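Local structure of RNA-binding protein RO60 (Deinococcus radiodurans, 2NVO) at residues Asn269-Leu275 against Val298-Leu302. The protein binds several small RNAs that accumulate during recovery from ultraviolet irradiation and contributes to the resistance of the bacterium to that radiation. Numbering follows the deposited sequence.
Sequences NGLTWLL and VIERL
Leu-274 drives its CD2 methyl into a hollow on helix 292-302 walled by Arg-301, Leu-302 and Val-298. With CG anti to the backbone N, the branch reaches out from its own helix. CD2 lies 3.8 Å from CB of Arg-301, with CD of that residue continuing the aliphatic wall. On its other sides it meets CD2 of Leu-302 at 4.1 Å and CG1 of Val-298 at 4.3 Å. A forked leucine suits this place, since one methyl can enter the hollow, and beta-branched Val-298 offers a compact wall.

In turn, Leu-302 pushes CD2 between Leu-271 and Leu-275, one helical turn apart. That methyl is 3.7 Å from CD1 of Leu-271 and equally far from CD2 of Leu-275; flexible, branched leucines can fill such a hollow from both helices. The side chains of Leu-271 and Leu-302 cross at about a right angle, and both methyls of Leu-271 sit 3.7 Å from O of Arg-301. Leu-347 of helix 341-354 also touches Leu-275 and Leu-302, adding a third helix to this apolar patch.

Arg-301, aliphatic along its length and polar at its end, lies across the contact. A bend at chi3 (57°) turns the guanidinium, one face over CD2 of Leu-274, toward the turn preceding helix 271-283. There NH2 lies 2.6 Å from O of Asn-269, near the guanidinium plane, but the N-H...O angle of 120° makes the hydrogen bond weak. NH1 bonds to O of Met-266, at the end of helix 259-266.

Leucines, Val-298 and Arg-301 thus interlock within the TROVE horseshoe. Dispersion and desolvation probably hold the apolar centre, while Arg-301 links two carbonyls, weakly at Asn-269, whose dipoles probably stabilise its positive charge.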
loop_
_atom_site.group_PDB
_atom_site.type_symbol
_atom_site.label_atom_id
_atom_site.label_comp_id
_atom_site.label_asym_id
_atom_site.label_seq_id
_atom_site.Cartn_x
_atom_site.Cartn_y
_atom_site.Cartn_z
ATOM N N ASN A 269 -4.697 6.779 19.043
ATOM C CA ASN A 269 -4.335 6.096 17.811
ATOM C C ASN A 269 -3.408 4.906 18.006
ATOM O O ASN A 269 -2.693 4.818 19.001
ATOM C CB ASN A 269 -3.772 7.082 16.787
ATOM C CG ASN A 269 -4.816 7.517 15.773
ATOM O OD1 ASN A 269 -5.143 6.775 14.841
ATOM N ND2 ASN A 269 -5.347 8.719 15.948
ATOM N N GLY A 270 -3.437 3.992 17.042
ATOM C CA GLY A 270 -2.619 2.797 17.089
ATOM C C GLY A 270 -1.175 3.004 16.674
ATOM O O GLY A 270 -0.688 4.136 16.566
ATOM N N LEU A 271 -0.495 1.887 16.436
ATOM C CA LEU A 271 0.941 1.870 16.182
ATOM C C LEU A 271 1.317 2.437 14.814
ATOM O O LEU A 271 2.304 3.161 14.680
ATOM C CB LEU A 271 1.468 0.442 16.335
ATOM C CG LEU A 271 2.978 0.216 16.308
ATOM C CD1 LEU A 271 3.736 1.285 17.096
ATOM C CD2 LEU A 271 3.284 -1.178 16.838
ATOM N N THR A 272 0.535 2.101 13.800
ATOM C CA THR A 272 0.781 2.621 12.463
ATOM C C THR A 272 0.829 4.145 12.480
ATOM O O THR A 272 1.782 4.748 11.981
ATOM C CB THR A 272 -0.291 2.142 11.483
ATOM O OG1 THR A 272 -0.445 0.721 11.614
ATOM C CG2 THR A 272 0.111 2.482 10.054
ATOM N N TRP A 273 -0.190 4.756 13.083
ATOM C CA TRP A 273 -0.246 6.203 13.260
ATOM C C TRP A 273 1.008 6.694 13.953
ATOM O O TRP A 273 1.649 7.662 13.520
ATOM C CB TRP A 273 -1.472 6.603 14.100
ATOM C CG TRP A 273 -1.638 8.098 14.241
ATOM C CD1 TRP A 273 -2.383 8.918 13.435
ATOM C CD2 TRP A 273 -1.035 8.956 15.227
ATOM N NE1 TRP A 273 -2.284 10.222 13.861
ATOM C CE2 TRP A 273 -1.466 10.272 14.958
ATOM C CE3 TRP A 273 -0.185 8.734 16.316
ATOM C CZ2 TRP A 273 -1.066 11.362 15.730
ATOM C CZ3 TRP A 273 0.211 9.818 17.081
ATOM C CH2 TRP A 273 -0.228 11.117 16.784
ATOM N N LEU A 274 1.346 6.022 15.052
ATOM C CA LEU A 274 2.496 6.398 15.858
ATOM C C LEU A 274 3.780 6.383 15.031
ATOM O O LEU A 274 4.618 7.284 15.140
ATOM C CB LEU A 274 2.624 5.459 17.062
ATOM C CG LEU A 274 3.728 5.889 18.023
ATOM C CD1 LEU A 274 3.513 7.336 18.427
ATOM C CD2 LEU A 274 3.808 4.985 19.251
ATOM N N LEU A 275 3.931 5.350 14.210
ATOM C CA LEU A 275 5.127 5.216 13.383
ATOM C C LEU A 275 5.312 6.406 12.439
ATOM O O LEU A 275 6.413 6.954 12.328
ATOM C CB LEU A 275 5.097 3.902 12.610
ATOM C CG LEU A 275 5.408 2.702 13.499
ATOM C CD1 LEU A 275 5.092 1.389 12.784
ATOM C CD2 LEU A 275 6.847 2.761 13.933
ATOM N N VAL A 298 6.482 5.867 24.465
ATOM C CA VAL A 298 6.602 5.611 23.017
ATOM C C VAL A 298 7.407 4.331 22.768
ATOM O O VAL A 298 6.971 3.455 22.030
ATOM C CB VAL A 298 7.199 6.825 22.269
ATOM C CG1 VAL A 298 7.577 6.459 20.813
ATOM C CG2 VAL A 298 6.199 7.978 22.272
ATOM N N ILE A 299 8.563 4.204 23.412
ATOM C CA ILE A 299 9.374 2.997 23.270
ATOM C C ILE A 299 8.573 1.724 23.527
ATOM O O ILE A 299 8.663 0.770 22.762
ATOM C CB ILE A 299 10.626 3.042 24.152
ATOM C CG1 ILE A 299 11.577 4.128 23.630
ATOM C CG2 ILE A 299 11.346 1.676 24.188
ATOM C CD1 ILE A 299 12.680 4.478 24.617
ATOM N N GLU A 300 7.781 1.714 24.598
ATOM C CA GLU A 300 6.979 0.534 24.928
ATOM C C GLU A 300 5.955 0.187 23.844
ATOM O O GLU A 300 5.712 -0.981 23.555
ATOM C CB GLU A 300 6.281 0.703 26.292
ATOM C CG GLU A 300 7.249 0.818 27.461
ATOM C CD GLU A 300 8.194 -0.373 27.568
ATOM O OE1 GLU A 300 7.787 -1.492 27.192
ATOM O OE2 GLU A 300 9.347 -0.198 28.025
ATOM N N ARG A 301 5.339 1.192 23.253
ATOM C CA ARG A 301 4.399 0.923 22.174
ATOM C C ARG A 301 5.103 0.415 20.907
ATOM O O ARG A 301 4.602 -0.470 20.231
ATOM C CB ARG A 301 3.578 2.172 21.868
ATOM C CG ARG A 301 2.842 2.700 23.089
ATOM C CD ARG A 301 2.196 4.026 22.794
ATOM N NE ARG A 301 1.285 3.898 21.664
ATOM C CZ ARG A 301 0.394 4.819 21.324
ATOM N NH1 ARG A 301 0.284 5.931 22.042
ATOM N NH2 ARG A 301 -0.388 4.624 20.276
ATOM N N LEU A 302 6.266 0.986 20.606
ATOM C CA LEU A 302 6.997 0.674 19.381
ATOM C C LEU A 302 7.528 -0.753 19.374
ATOM O O LEU A 302 7.736 -1.345 18.313
ATOM C CB LEU A 302 8.170 1.644 19.214
ATOM C CG LEU A 302 7.783 3.081 18.884
ATOM C CD1 LEU A 302 9.025 3.954 18.791
ATOM C CD2 LEU A 302 6.989 3.082 17.586
#